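Local coordinates for acetyl xylan esterase (Metagenome, PDB 6XYC), which hydrolyses acetyl and feruloyl esters on xylan, working as a bifunctional carbohydrate esterase of the alpha/beta-hydrolase superfamily, at residues S48-A52 / P189-L193; I98-N104 / Y155-H161; T140-V146 / D204-L208; V215-D221 / Y245-K251. All coordinates share one frame; numbering follows the deposited sequence.

Contact 1. Residues S48-A52 / P189-L193. With AES (4-(2-aminoethyl)benzenesulfonyl fluoride), chain B.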
loop_
_atom_site.group_PDB
_atom_site.type_symbol
_atom_site.label_atom_id
_atom_site.label_comp_id
_atom_site.label_asym_id
_atom_site.label_seq_id
_atom_site.Cartn_x
_atom_site.Cartn_y
_atom_site.Cartn_z
ATOM N N SER A 48 -6.283 -5.236 -6.591
ATOM C CA SER A 48 -7.446 -5.274 -7.471
ATOM C C SER A 48 -7.161 -4.671 -8.839
ATOM O O SER A 48 -8.095 -4.286 -9.549
ATOM C CB SER A 48 -8.607 -4.510 -6.838
ATOM O OG SER A 48 -8.372 -3.107 -6.902
ATOM N N ALA A 49 -5.884 -4.586 -9.222
ATOM C CA ALA A 49 -5.488 -3.869 -10.435
ATOM C C ALA A 49 -6.078 -2.458 -10.440
ATOM O O ALA A 49 -6.412 -1.909 -11.493
ATOM C CB ALA A 49 -5.896 -4.638 -11.693
ATOM N N TRP A 50 -6.228 -1.879 -9.243
ATOM C CA TRP A 50 -6.782 -0.545 -8.996
ATOM C C TRP A 50 -8.275 -0.439 -9.305
ATOM O O TRP A 50 -8.837 0.663 -9.219
ATOM C CB TRP A 50 -6.027 0.540 -9.780
ATOM C CG TRP A 50 -4.564 0.615 -9.430
ATOM C CD1 TRP A 50 -4.024 1.061 -8.260
ATOM C CD2 TRP A 50 -3.463 0.229 -10.259
ATOM N NE1 TRP A 50 -2.655 0.968 -8.303
ATOM C CE2 TRP A 50 -2.283 0.463 -9.522
ATOM C CE3 TRP A 50 -3.357 -0.297 -11.550
ATOM C CZ2 TRP A 50 -1.017 0.194 -10.035
ATOM C CZ3 TRP A 50 -2.100 -0.562 -12.056
ATOM C CH2 TRP A 50 -0.948 -0.322 -11.300
ATOM N N PHE A 51 -8.945 -1.555 -9.626
ATOM C CA PHE A 51 -10.327 -1.479 -10.090
ATOM C C PHE A 51 -11.341 -1.464 -8.948
ATOM O O PHE A 51 -12.452 -0.953 -9.127
ATOM C CB PHE A 51 -10.672 -2.656 -11.013
ATOM C CG PHE A 51 -10.098 -2.552 -12.402
ATOM C CD1 PHE A 51 -10.118 -1.357 -13.101
ATOM C CD2 PHE A 51 -9.544 -3.674 -13.006
ATOM C CE1 PHE A 51 -9.587 -1.270 -14.378
ATOM C CE2 PHE A 51 -9.010 -3.600 -14.279
ATOM C CZ PHE A 51 -9.039 -2.397 -14.970
ATOM N N ALA A 52 -11.012 -2.030 -7.790
ATOM C CA ALA A 52 -12.002 -2.211 -6.731
ATOM C C ALA A 52 -12.014 -1.015 -5.786
ATOM O O ALA A 52 -10.966 -0.444 -5.471
ATOM C CB ALA A 52 -11.726 -3.492 -5.943
ATOM N N PRO A 189 -4.678 -2.522 -17.039
ATOM C CA PRO A 189 -5.154 -1.764 -15.866
ATOM C C PRO A 189 -4.439 -0.439 -15.644
ATOM O O PRO A 189 -5.081 0.533 -15.224
ATOM C CB PRO A 189 -4.921 -2.744 -14.706
ATOM C CG PRO A 189 -5.051 -4.122 -15.360
ATOM C CD PRO A 189 -4.384 -3.933 -16.713
ATOM N N GLU A 190 -3.128 -0.367 -15.892
ATOM C CA GLU A 190 -2.436 0.904 -15.711
ATOM C C GLU A 190 -2.895 1.938 -16.728
ATOM O O GLU A 190 -2.869 3.140 -16.438
ATOM C CB GLU A 190 -0.919 0.721 -15.797
ATOM C CG GLU A 190 -0.439 0.060 -17.064
ATOM C CD GLU A 190 -0.128 -1.402 -16.853
ATOM O OE1 GLU A 190 1.018 -1.826 -17.111
ATOM O OE2 GLU A 190 -1.036 -2.141 -16.420
ATOM N N ALA A 191 -3.312 1.495 -17.919
ATOM C CA ALA A 191 -3.879 2.419 -18.898
ATOM C C ALA A 191 -5.144 3.069 -18.351
ATOM O O ALA A 191 -5.344 4.280 -18.494
ATOM C CB ALA A 191 -4.176 1.691 -20.212
ATOM N N VAL A 192 -6.001 2.278 -17.704
ATOM C CA VAL A 192 -7.207 2.827 -17.086
ATOM C C VAL A 192 -6.837 3.811 -15.986
ATOM O O VAL A 192 -7.456 4.873 -15.844
ATOM C CB VAL A 192 -8.085 1.680 -16.548
ATOM C CG1 VAL A 192 -9.317 2.230 -15.854
ATOM C CG2 VAL A 192 -8.469 0.728 -17.674
ATOM N N LEU A 193 -5.815 3.473 -15.197
ATOM C CA LEU A 193 -5.401 4.333 -14.098
ATOM C C LEU A 193 -5.001 5.719 -14.583
ATOM O O LEU A 193 -5.216 6.707 -13.871
ATOM C CB LEU A 193 -4.232 3.685 -13.347
ATOM C CG LEU A 193 -3.647 4.352 -12.112
ATOM C CD1 LEU A 193 -4.694 4.426 -11.008
ATOM C CD2 LEU A 193 -2.416 3.591 -11.631
HETATM C C3 AES B . -2.606 -6.721 -12.759
HETATM C C2 AES B . -2.743 -7.065 -11.447
HETATM C C1 AES B . -2.415 -6.162 -10.482
HETATM S S AES B . -2.658 -6.655 -8.837
HETATM O O1S AES B . -3.614 -5.735 -8.167
HETATM O O2S AES B . -3.429 -7.894 -8.822
HETATM C C6 AES B . -1.950 -4.923 -10.785
HETATM C C5 AES B . -1.809 -4.573 -12.112
HETATM C C4 AES B . -2.144 -5.474 -13.096
HETATM C C7 AES B . -1.976 -5.100 -14.607
HETATM C C8 AES B . -0.516 -4.666 -14.893
HETATM N N8 AES B . -0.344 -4.684 -16.308
HETATM O O HOH W 1 -6.849 0.246 -13.194
#
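One water molecule ties Ala49 to Pro189, donating to Ala49 O at 2.8 Å and to Pro189 O at 2.7 Å; the second carbonyl also takes the helical bond from Leu193 N. The loop leaving strand 39-45 of the alpha/beta-hydrolase fold makes a type I' turn here, and it probably supplies part of the oxyanion hole: Ala49 N donates to the sulfonyl oxygen O1S of the bound inhibitor over 2.8 Å, and Ser122 N also bonds the inhibitor. At the far end of that molecule its amine N8 donates to Glu190 OE2, 2.6 Å away, while Glu190 OE1 is held by Asn184.

Beyond the water the packing is apolar. Trp50, its CG turned beside the backbone N (chi1 -60°), presents one face to Leu193, whose CD2 lies 3.7 Å from the centroid of the six-membered ring and only 11° off its normal. Replacing Trp50 with an alanine would probably leave Leu193 CD2 without its aromatic floor and open a gap between the loop and helix 189-193. Phe51 receives Val192 CG1 at its edge, in the ring plane, 3.8 Å from CE1, and Ala49 O stands over the centre of one face. Back at the start of the turn, Ser48 OG accepts from Ala52 N at 3.0 Å in a nearly straight bond of 166°.

Contact 2. Residues I98-N104 / Y155-H161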
loop_
_atom_site.group_PDB
_atom_site.type_symbol
_atom_site.label_atom_id
_atom_site.label_comp_id
_atom_site.label_asym_id
_atom_site.label_seq_id
_atom_site.Cartn_x
_atom_site.Cartn_y
_atom_site.Cartn_z
ATOM N N ILE A 98 -4.378 7.762 5.957
ATOM C CA ILE A 98 -3.272 7.861 6.906
ATOM C C ILE A 98 -3.490 9.038 7.850
ATOM O O ILE A 98 -3.315 8.925 9.069
ATOM C CB ILE A 98 -1.935 7.992 6.156
ATOM C CG1 ILE A 98 -1.596 6.702 5.410
ATOM C CG2 ILE A 98 -0.830 8.349 7.133
ATOM C CD1 ILE A 98 -0.563 6.887 4.328
ATOM N N ARG A 99 -3.848 10.198 7.295
ATOM C CA ARG A 99 -4.083 11.377 8.125
ATOM C C ARG A 99 -5.219 11.137 9.112
ATOM O O ARG A 99 -5.159 11.583 10.266
ATOM C CB ARG A 99 -4.399 12.579 7.236
ATOM C CG ARG A 99 -3.244 13.048 6.361
ATOM C CD ARG A 99 -3.510 14.439 5.800
ATOM N NE ARG A 99 -4.692 14.492 4.939
ATOM C CZ ARG A 99 -4.671 14.303 3.624
ATOM N NH1 ARG A 99 -3.528 14.042 3.004
ATOM N NH2 ARG A 99 -5.796 14.373 2.925
ATOM N N TYR A 100 -6.268 10.441 8.672
ATOM C CA TYR A 100 -7.390 10.156 9.560
ATOM C C TYR A 100 -6.953 9.287 10.729
ATOM O O TYR A 100 -7.331 9.538 11.880
ATOM C CB TYR A 100 -8.515 9.474 8.787
ATOM C CG TYR A 100 -9.682 9.114 9.670
ATOM C CD1 TYR A 100 -9.722 7.907 10.353
ATOM C CD2 TYR A 100 -10.733 9.997 9.839
ATOM C CE1 TYR A 100 -10.785 7.583 11.168
ATOM C CE2 TYR A 100 -11.796 9.686 10.651
ATOM C CZ TYR A 100 -11.821 8.478 11.314
ATOM O OH TYR A 100 -12.888 8.164 12.120
ATOM N N VAL A 101 -6.165 8.249 10.449
ATOM C CA VAL A 101 -5.737 7.329 11.497
ATOM C C VAL A 101 -4.802 8.035 12.472
ATOM O O VAL A 101 -4.962 7.933 13.694
ATOM C CB VAL A 101 -5.071 6.089 10.874
ATOM C CG1 VAL A 101 -4.452 5.227 11.950
ATOM C CG2 VAL A 101 -6.084 5.292 10.060
ATOM N N ARG A 102 -3.812 8.765 11.949
ATOM C CA ARG A 102 -2.869 9.461 12.820
ATOM C C ARG A 102 -3.590 10.482 13.690
ATOM O O ARG A 102 -3.361 10.556 14.903
ATOM C CB ARG A 102 -1.781 10.143 11.989
ATOM C CG ARG A 102 -0.794 10.953 12.817
ATOM C CD ARG A 102 0.463 11.306 12.032
ATOM N NE ARG A 102 1.407 10.195 11.970
ATOM C CZ ARG A 102 1.753 9.572 10.850
ATOM N NH1 ARG A 102 1.238 9.949 9.689
ATOM N NH2 ARG A 102 2.619 8.568 10.889
ATOM N N SER A 103 -4.475 11.279 13.084
ATOM C CA SER A 103 -5.165 12.318 13.840
ATOM C C SER A 103 -6.075 11.716 14.906
ATOM O O SER A 103 -6.154 12.236 16.025
ATOM C CB SER A 103 -5.973 13.211 12.894
ATOM O OG SER A 103 -6.699 14.197 13.605
ATOM N N ASN A 104 -6.764 10.622 14.582
ATOM C CA ASN A 104 -7.767 10.036 15.463
ATOM C C ASN A 104 -7.240 8.849 16.259
ATOM O O ASN A 104 -8.035 8.096 16.830
ATOM C CB ASN A 104 -8.985 9.621 14.637
ATOM C CG ASN A 104 -9.732 10.813 14.058
ATOM O OD1 ASN A 104 -10.424 11.530 14.784
ATOM N ND2 ASN A 104 -9.588 11.038 12.756
ATOM N N TYR A 155 -8.526 16.544 7.902
ATOM C CA TYR A 155 -7.352 16.360 8.748
ATOM C C TYR A 155 -6.087 16.751 8.002
ATOM O O TYR A 155 -5.015 16.176 8.199
ATOM C CB TYR A 155 -7.297 14.922 9.250
ATOM C CG TYR A 155 -8.573 14.527 9.952
ATOM C CD1 TYR A 155 -8.773 14.828 11.293
ATOM C CD2 TYR A 155 -9.591 13.875 9.268
ATOM C CE1 TYR A 155 -9.942 14.473 11.943
ATOM C CE2 TYR A 155 -10.764 13.521 9.905
ATOM C CZ TYR A 155 -10.934 13.818 11.244
ATOM O OH TYR A 155 -12.101 13.462 11.885
ATOM N N LEU A 156 -6.197 17.781 7.165
ATOM C CA LEU A 156 -5.094 18.151 6.285
ATOM C C LEU A 156 -3.863 18.590 7.066
ATOM O O LEU A 156 -2.738 18.468 6.567
ATOM C CB LEU A 156 -5.540 19.259 5.335
ATOM C CG LEU A 156 -6.765 18.946 4.470
ATOM C CD1 LEU A 156 -7.059 20.084 3.505
ATOM C CD2 LEU A 156 -6.556 17.640 3.717
ATOM N N SER A 157 -4.048 19.112 8.281
ATOM C CA SER A 157 -2.912 19.556 9.078
ATOM C C SER A 157 -2.112 18.392 9.648
ATOM O O SER A 157 -0.988 18.602 10.115
ATOM C CB SER A 157 -3.393 20.457 10.217
ATOM O OG SER A 157 -3.930 19.693 11.278
ATOM N N THR A 158 -2.661 17.182 9.617
ATOM C CA THR A 158 -1.979 16.016 10.154
ATOM C C THR A 158 -1.009 15.439 9.130
ATOM O O THR A 158 -1.274 15.444 7.923
ATOM C CB THR A 158 -2.997 14.946 10.556
ATOM O OG1 THR A 158 -3.939 15.492 11.491
ATOM C CG2 THR A 158 -2.304 13.748 11.182
ATOM N N GLY A 159 0.117 14.924 9.617
ATOM C CA GLY A 159 1.084 14.311 8.729
ATOM C C GLY A 159 0.575 13.006 8.144
ATOM O O GLY A 159 -0.187 12.263 8.768
ATOM N N SER A 160 1.032 12.717 6.925
ATOM C CA SER A 160 0.594 11.543 6.182
ATOM C C SER A 160 1.718 10.536 5.965
ATOM O O SER A 160 1.593 9.653 5.109
ATOM C CB SER A 160 0.007 11.963 4.838
ATOM O OG SER A 160 0.997 12.557 4.013
ATOM N N HIS A 161 2.802 10.637 6.732
ATOM C CA HIS A 161 3.966 9.783 6.536
ATOM C C HIS A 161 3.726 8.387 7.105
ATOM O O HIS A 161 2.923 8.193 8.024
ATOM C CB HIS A 161 5.197 10.418 7.187
ATOM C CG HIS A 161 5.432 9.982 8.599
ATOM N ND1 HIS A 161 4.905 10.652 9.683
ATOM C CD2 HIS A 161 6.152 8.952 9.105
ATOM C CE1 HIS A 161 5.285 10.049 10.795
ATOM N NE2 HIS A 161 6.039 9.012 10.472
HETATM O O HOH W 2 -7.723 14.739 5.704
#
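The guanidinium of Arg102 grips His161 O end-on with two nitrogens, NH1 and NH2, each 2.9 Å from it. NH1 approaches in the carbonyl plane on a lone pair, whereas NH2 stands above that plane. NH1 also donates to Gly159 O at 2.9 Å, from above the peptide plane. A bend at chi3 (-80°) turns the group toward the loop, and it lies flat on the His161 ring with the planes 11° apart; His161 NE2 is in turn bonded to Asp163. Arg99 uses its polar end differently, in a salt bridge with Glu149, while a water joins its NE to Tyr155 N. Outward, Tyr100 turns its edge to the face of Tyr155, an offset edge-to-face pair with planes at 89°, and Asn104 ND2 sits 3.4 Å above one face of Tyr155 while donating to Tyr100 O. The chemistry implies that two arginines of helix 89-103 serve the loop before strand 164-168 in separate roles, Arg102 taking two of its carbonyl oxygens and Arg99 probably balancing a carboxylate.

Contact 3. Residues T140-V146 / D204-L208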
loop_
_atom_site.group_PDB
_atom_site.type_symbol
_atom_site.label_atom_id
_atom_site.label_comp_id
_atom_site.label_asym_id
_atom_site.label_seq_id
_atom_site.Cartn_x
_atom_site.Cartn_y
_atom_site.Cartn_z
ATOM N N THR A 140 6.335 15.959 -10.437
ATOM C CA THR A 140 6.269 16.488 -11.791
ATOM C C THR A 140 7.151 15.666 -12.715
ATOM O O THR A 140 8.263 15.282 -12.344
ATOM C CB THR A 140 6.709 17.960 -11.834
ATOM O OG1 THR A 140 5.828 18.756 -11.029
ATOM C CG2 THR A 140 6.702 18.472 -13.268
ATOM N N SER A 141 6.641 15.395 -13.914
ATOM C CA SER A 141 7.427 14.806 -14.991
ATOM C C SER A 141 7.068 15.551 -16.266
ATOM O O SER A 141 5.899 15.563 -16.664
ATOM C CB SER A 141 7.150 13.311 -15.142
ATOM O OG SER A 141 8.060 12.739 -16.064
ATOM N N GLY A 142 8.059 16.181 -16.893
ATOM C CA GLY A 142 7.777 17.006 -18.059
ATOM C C GLY A 142 6.826 18.127 -17.685
ATOM O O GLY A 142 7.036 18.848 -16.702
ATOM N N ASP A 143 5.761 18.277 -18.466
ATOM C CA ASP A 143 4.747 19.293 -18.212
ATOM C C ASP A 143 3.648 18.811 -17.271
ATOM O O ASP A 143 2.770 19.600 -16.909
ATOM C CB ASP A 143 4.119 19.746 -19.537
ATOM C CG ASP A 143 5.078 20.547 -20.397
ATOM O OD1 ASP A 143 5.853 21.352 -19.838
ATOM O OD2 ASP A 143 5.055 20.381 -21.631
ATOM N N LEU A 144 3.684 17.549 -16.859
ATOM C CA LEU A 144 2.627 16.945 -16.062
ATOM C C LEU A 144 2.984 17.009 -14.584
ATOM O O LEU A 144 4.076 16.595 -14.181
ATOM C CB LEU A 144 2.414 15.493 -16.481
ATOM C CG LEU A 144 1.336 14.633 -15.815
ATOM C CD1 LEU A 144 -0.014 15.320 -15.894
ATOM C CD2 LEU A 144 1.287 13.256 -16.466
ATOM N N THR A 145 2.054 17.516 -13.778
ATOM C CA THR A 145 2.220 17.576 -12.332
ATOM C C THR A 145 1.006 16.941 -11.676
ATOM O O THR A 145 -0.132 17.310 -11.983
ATOM C CB THR A 145 2.382 19.017 -11.834
ATOM O OG1 THR A 145 3.554 19.606 -12.412
ATOM C CG2 THR A 145 2.499 19.037 -10.307
ATOM N N VAL A 146 1.245 15.996 -10.768
ATOM C CA VAL A 146 0.177 15.335 -10.026
ATOM C C VAL A 146 0.291 15.687 -8.549
ATOM O O VAL A 146 1.393 15.742 -7.989
ATOM C CB VAL A 146 0.189 13.802 -10.219
ATOM C CG1 VAL A 146 -0.130 13.445 -11.662
ATOM C CG2 VAL A 146 1.521 13.219 -9.783
ATOM N N ASP A 204 5.415 10.444 -19.242
ATOM C CA ASP A 204 5.244 11.243 -18.032
ATOM C C ASP A 204 4.241 10.598 -17.083
ATOM O O ASP A 204 4.484 10.523 -15.875
ATOM C CB ASP A 204 4.809 12.659 -18.404
ATOM C CG ASP A 204 5.888 13.414 -19.157
ATOM O OD1 ASP A 204 7.072 13.276 -18.791
ATOM O OD2 ASP A 204 5.545 14.143 -20.107
ATOM N N TRP A 205 3.114 10.118 -17.607
ATOM C CA TRP A 205 2.150 9.408 -16.771
ATOM C C TRP A 205 2.771 8.148 -16.184
ATOM O O TRP A 205 2.629 7.868 -14.989
ATOM C CB TRP A 205 0.900 9.069 -17.585
ATOM C CG TRP A 205 -0.073 10.205 -17.681
ATOM C CD1 TRP A 205 -0.299 11.003 -18.766
ATOM C CD2 TRP A 205 -0.950 10.675 -16.649
ATOM N NE1 TRP A 205 -1.263 11.936 -18.474
ATOM C CE2 TRP A 205 -1.676 11.758 -17.180
ATOM C CE3 TRP A 205 -1.191 10.286 -15.328
ATOM C CZ2 TRP A 205 -2.628 12.452 -16.442
ATOM C CZ3 TRP A 205 -2.134 10.981 -14.593
ATOM C CH2 TRP A 205 -2.842 12.051 -15.153
ATOM N N VAL A 206 3.482 7.380 -17.014
ATOM C CA VAL A 206 4.069 6.131 -16.538
ATOM C C VAL A 206 5.069 6.405 -15.425
ATOM O O VAL A 206 5.150 5.655 -14.447
ATOM C CB VAL A 206 4.717 5.358 -17.700
ATOM C CG1 VAL A 206 5.536 4.182 -17.164
ATOM C CG2 VAL A 206 3.659 4.866 -18.672
ATOM N N LYS A 207 5.845 7.483 -15.551
ATOM C CA LYS A 207 6.801 7.810 -14.499
ATOM C C LYS A 207 6.084 8.148 -13.199
ATOM O O LYS A 207 6.521 7.739 -12.116
ATOM C CB LYS A 207 7.699 8.976 -14.917
ATOM C CG LYS A 207 8.806 9.264 -13.903
ATOM C CD LYS A 207 9.635 10.490 -14.251
ATOM C CE LYS A 207 10.855 10.578 -13.333
ATOM N NZ LYS A 207 11.554 11.885 -13.408
ATOM N N LEU A 208 4.975 8.886 -13.288
ATOM C CA LEU A 208 4.304 9.405 -12.103
ATOM C C LEU A 208 3.382 8.394 -11.430
ATOM O O LEU A 208 2.891 8.674 -10.334
ATOM C CB LEU A 208 3.504 10.658 -12.454
ATOM C CG LEU A 208 4.332 11.868 -12.894
ATOM C CD1 LEU A 208 3.454 13.042 -13.232
ATOM C CD2 LEU A 208 5.344 12.234 -11.793
#
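The indole of Trp205 carries Leu144 on one face: CD2 lies 3.3 Å from the centroid of the five-membered ring and 6° off its normal, a close CH-pi contact. The two side chains cross at about a right angle, Leu144 CG being anti to its N (chi1 -179°). Val146 CG1 approaches the same indole obliquely, 4.3 Å from CZ3. The leucine and the valine belong to a two-stranded beta hairpin, closed by a type II' turn from Ser141 to Leu144, in which Ser141 and Leu144 exchange backbone bonds. The hairpin forms a sheet apart from the main one of the hydrolase fold, and the axes of strand 144-146 and helix 204-208 run at 27° in the same sense and approach to 9.2 Å.

Between strand and helix, Leu208 slides past both hairpin side chains in the opposite direction, its CD1 3.7 Å from Leu144 CG and 3.9 Å from Val146 CG1. The helix itself is also tied to Trp87, whose NE1 bonds Leu208 O. Polar contact is confined to the turn end. At Gly142, which has a positive phi, a beta carbon would collide with the Asp204 carboxylate. Asp204 OD1 accepts from Ser141 OG over 2.9 Å, on the anti side and somewhat out of plane, while the extended chain of Lys207 brings its CD within 3.3 Å of Ser141 OG.

Contact 4. Residues V215-D221 / Y245-K251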
loop_
_atom_site.group_PDB
_atom_site.type_symbol
_atom_site.label_atom_id
_atom_site.label_comp_id
_atom_site.label_asym_id
_atom_site.label_seq_id
_atom_site.Cartn_x
_atom_site.Cartn_y
_atom_site.Cartn_z
ATOM N N VAL A 215 12.525 6.707 -5.227
ATOM C CA VAL A 215 13.207 6.151 -4.067
ATOM C C VAL A 215 14.378 7.047 -3.688
ATOM O O VAL A 215 15.164 7.472 -4.547
ATOM C CB VAL A 215 13.674 4.721 -4.369
ATOM C CG1 VAL A 215 14.318 4.104 -3.145
ATOM C CG2 VAL A 215 12.500 3.882 -4.849
ATOM N N ASP A 216 14.505 7.335 -2.394
ATOM C CA ASP A 216 15.564 8.189 -1.876
ATOM C C ASP A 216 16.169 7.527 -0.647
ATOM O O ASP A 216 15.510 6.741 0.040
ATOM C CB ASP A 216 15.035 9.582 -1.516
ATOM C CG ASP A 216 16.118 10.500 -0.983
ATOM O OD1 ASP A 216 16.587 10.270 0.152
ATOM O OD2 ASP A 216 16.503 11.450 -1.695
ATOM N N LYS A 217 17.433 7.860 -0.371
ATOM C CA LYS A 217 18.135 7.284 0.772
ATOM C C LYS A 217 17.343 7.423 2.066
ATOM O O LYS A 217 17.469 6.585 2.965
ATOM C CB LYS A 217 19.514 7.952 0.888
ATOM C CG LYS A 217 20.028 8.160 2.294
ATOM C CD LYS A 217 21.232 9.110 2.300
ATOM C CE LYS A 217 20.803 10.569 2.222
ATOM N NZ LYS A 217 20.464 11.126 3.559
ATOM N N ASP A 218 16.511 8.455 2.172
ATOM C CA ASP A 218 15.813 8.755 3.413
ATOM C C ASP A 218 14.459 8.066 3.530
ATOM O O ASP A 218 13.734 8.326 4.498
ATOM C CB ASP A 218 15.608 10.268 3.561
ATOM C CG ASP A 218 16.903 11.015 3.812
ATOM O OD1 ASP A 218 17.864 10.401 4.320
ATOM O OD2 ASP A 218 16.961 12.225 3.504
ATOM N N ASP A 219 14.093 7.207 2.582
ATOM C CA ASP A 219 12.797 6.552 2.642
ATOM C C ASP A 219 12.745 5.577 3.819
ATOM O O ASP A 219 13.775 5.038 4.234
ATOM C CB ASP A 219 12.513 5.792 1.351
ATOM C CG ASP A 219 12.268 6.707 0.178
ATOM O OD1 ASP A 219 11.908 7.882 0.396
ATOM O OD2 ASP A 219 12.428 6.250 -0.970
ATOM N N PRO A 220 11.556 5.329 4.371
ATOM C CA PRO A 220 11.430 4.260 5.373
ATOM C C PRO A 220 11.849 2.917 4.790
ATOM O O PRO A 220 11.805 2.695 3.577
ATOM C CB PRO A 220 9.938 4.276 5.740
ATOM C CG PRO A 220 9.256 5.027 4.616
ATOM C CD PRO A 220 10.276 6.008 4.105
ATOM N N ASP A 221 12.266 2.011 5.674
ATOM C CA ASP A 221 12.664 0.676 5.244
ATOM C C ASP A 221 11.500 -0.036 4.567
ATOM O O ASP A 221 10.330 0.170 4.909
ATOM C CB ASP A 221 13.134 -0.159 6.436
ATOM C CG ASP A 221 14.426 0.354 7.037
ATOM O OD1 ASP A 221 14.887 1.439 6.637
ATOM O OD2 ASP A 221 14.972 -0.339 7.917
ATOM N N TYR A 245 16.425 0.521 -4.557
ATOM C CA TYR A 245 16.691 0.822 -3.154
ATOM C C TYR A 245 18.172 0.646 -2.835
ATOM O O TYR A 245 18.784 1.497 -2.179
ATOM C CB TYR A 245 15.835 -0.062 -2.248
ATOM C CG TYR A 245 14.502 0.553 -1.878
ATOM C CD1 TYR A 245 13.453 0.558 -2.783
ATOM C CD2 TYR A 245 14.296 1.132 -0.628
ATOM C CE1 TYR A 245 12.233 1.109 -2.463
ATOM C CE2 TYR A 245 13.070 1.696 -0.297
ATOM C CZ TYR A 245 12.048 1.679 -1.229
ATOM O OH TYR A 245 10.825 2.227 -0.927
ATOM N N ASP A 246 18.764 -0.457 -3.300
ATOM C CA ASP A 246 20.188 -0.698 -3.094
ATOM C C ASP A 246 21.024 0.458 -3.631
ATOM O O ASP A 246 21.898 0.988 -2.937
ATOM C CB ASP A 246 20.594 -2.013 -3.765
ATOM C CG ASP A 246 20.117 -3.236 -3.005
ATOM O OD1 ASP A 246 20.325 -4.363 -3.504
ATOM O OD2 ASP A 246 19.544 -3.086 -1.905
ATOM N N ASN A 247 20.754 0.875 -4.865
ATOM C CA ASN A 247 21.583 1.886 -5.510
ATOM C C ASN A 247 21.311 3.285 -4.975
ATOM O O ASN A 247 22.167 4.166 -5.118
ATOM C CB ASN A 247 21.363 1.866 -7.024
ATOM C CG ASN A 247 22.210 0.819 -7.722
ATOM O OD1 ASN A 247 23.433 0.800 -7.583
ATOM N ND2 ASN A 247 21.565 -0.055 -8.481
ATOM N N ALA A 248 20.148 3.516 -4.365
ATOM C CA ALA A 248 19.842 4.820 -3.788
ATOM C C ALA A 248 20.366 4.968 -2.367
ATOM O O ALA A 248 20.225 6.046 -1.782
ATOM C CB ALA A 248 18.329 5.066 -3.801
ATOM N N GLY A 249 20.975 3.927 -1.808
ATOM C CA GLY A 249 21.404 3.966 -0.428
ATOM C C GLY A 249 20.307 3.746 0.585
ATOM O O GLY A 249 20.546 3.937 1.784
ATOM N N ALA A 250 19.114 3.355 0.147
ATOM C CA ALA A 250 18.010 3.069 1.049
ATOM C C ALA A 250 18.062 1.602 1.465
ATOM O O ALA A 250 18.896 0.827 0.988
ATOM C CB ALA A 250 16.682 3.418 0.381
ATOM N N LYS A 251 17.160 1.206 2.364
ATOM C CA LYS A 251 17.177 -0.134 2.940
ATOM C C LYS A 251 15.960 -0.912 2.461
ATOM O O LYS A 251 14.818 -0.545 2.765
ATOM C CB LYS A 251 17.209 -0.081 4.469
ATOM C CG LYS A 251 17.460 -1.441 5.128
ATOM C CD LYS A 251 18.799 -2.032 4.714
ATOM C CE LYS A 251 18.940 -3.477 5.177
ATOM N NZ LYS A 251 18.676 -4.464 4.099
HETATM O O HOH W 3 19.183 8.625 -2.335
HETATM O O HOH W 4 15.663 2.773 4.025
HETATM O O HOH W 5 10.132 3.159 1.597
#
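Apolar contact centres on Val215, whose CG1 sits over the middle of the Tyr245 ring, 3.5 Å from the centroid and 6° off the normal, a CH-pi contact. This methyl, anti to the backbone N of Val215 (chi1 -177°), also reaches Ala248 CB at 4.2 Å.

Helix 236-248 ends here in a Schellman motif, with Gly249 at positive phi and Ala250 N bonded back to Tyr245 O.

No direct hydrogen bond crosses the contact; waters carry the polar links. One accepts from Tyr245 OH at 2.8 Å, in the plane of the ring, and donates to Pro220 O at 2.6 Å. A phenylalanine in place of Tyr245 would probably keep the surface under Val215 but leave this water without its donor and Pro220 O less firmly tied. A second water bridges Lys217 N and Ala248 O, and a third joins Lys251 N to Asp219 O and Asp221 OD1; Asp221 OD2 is hydrogen-bonded to Gln282.

The facing loop is stiffened from within: Asp216 OD1 accepts from Asp218 N in an Asx turn, and Asp219 OD2 takes Asp216 N at 2.7 Å. Among weaker contacts, Asp221 CA makes a CA-H...O approach of 3.5 Å to Lys251 O.

In the fold
Followed from the N terminus, the chain first opens contact 1 in the loop after strand 39-45, and closes it only at helix 189-193. Contact 2 falls wholly within that long excursion, joining helix 89-103 to the loop before strand 164-168. Contact 3 crosses both: its hairpin lies before residues 155-161, while its helix, 203-208, comes after 189-193. These two short helices follow each other in the chain, and contacts 1 and 3 approach to about 5 Å between nearest atoms without touching. Contact 4 comes last, in series with the others, and closes a short loop around strand 222-227 and helix 236-248.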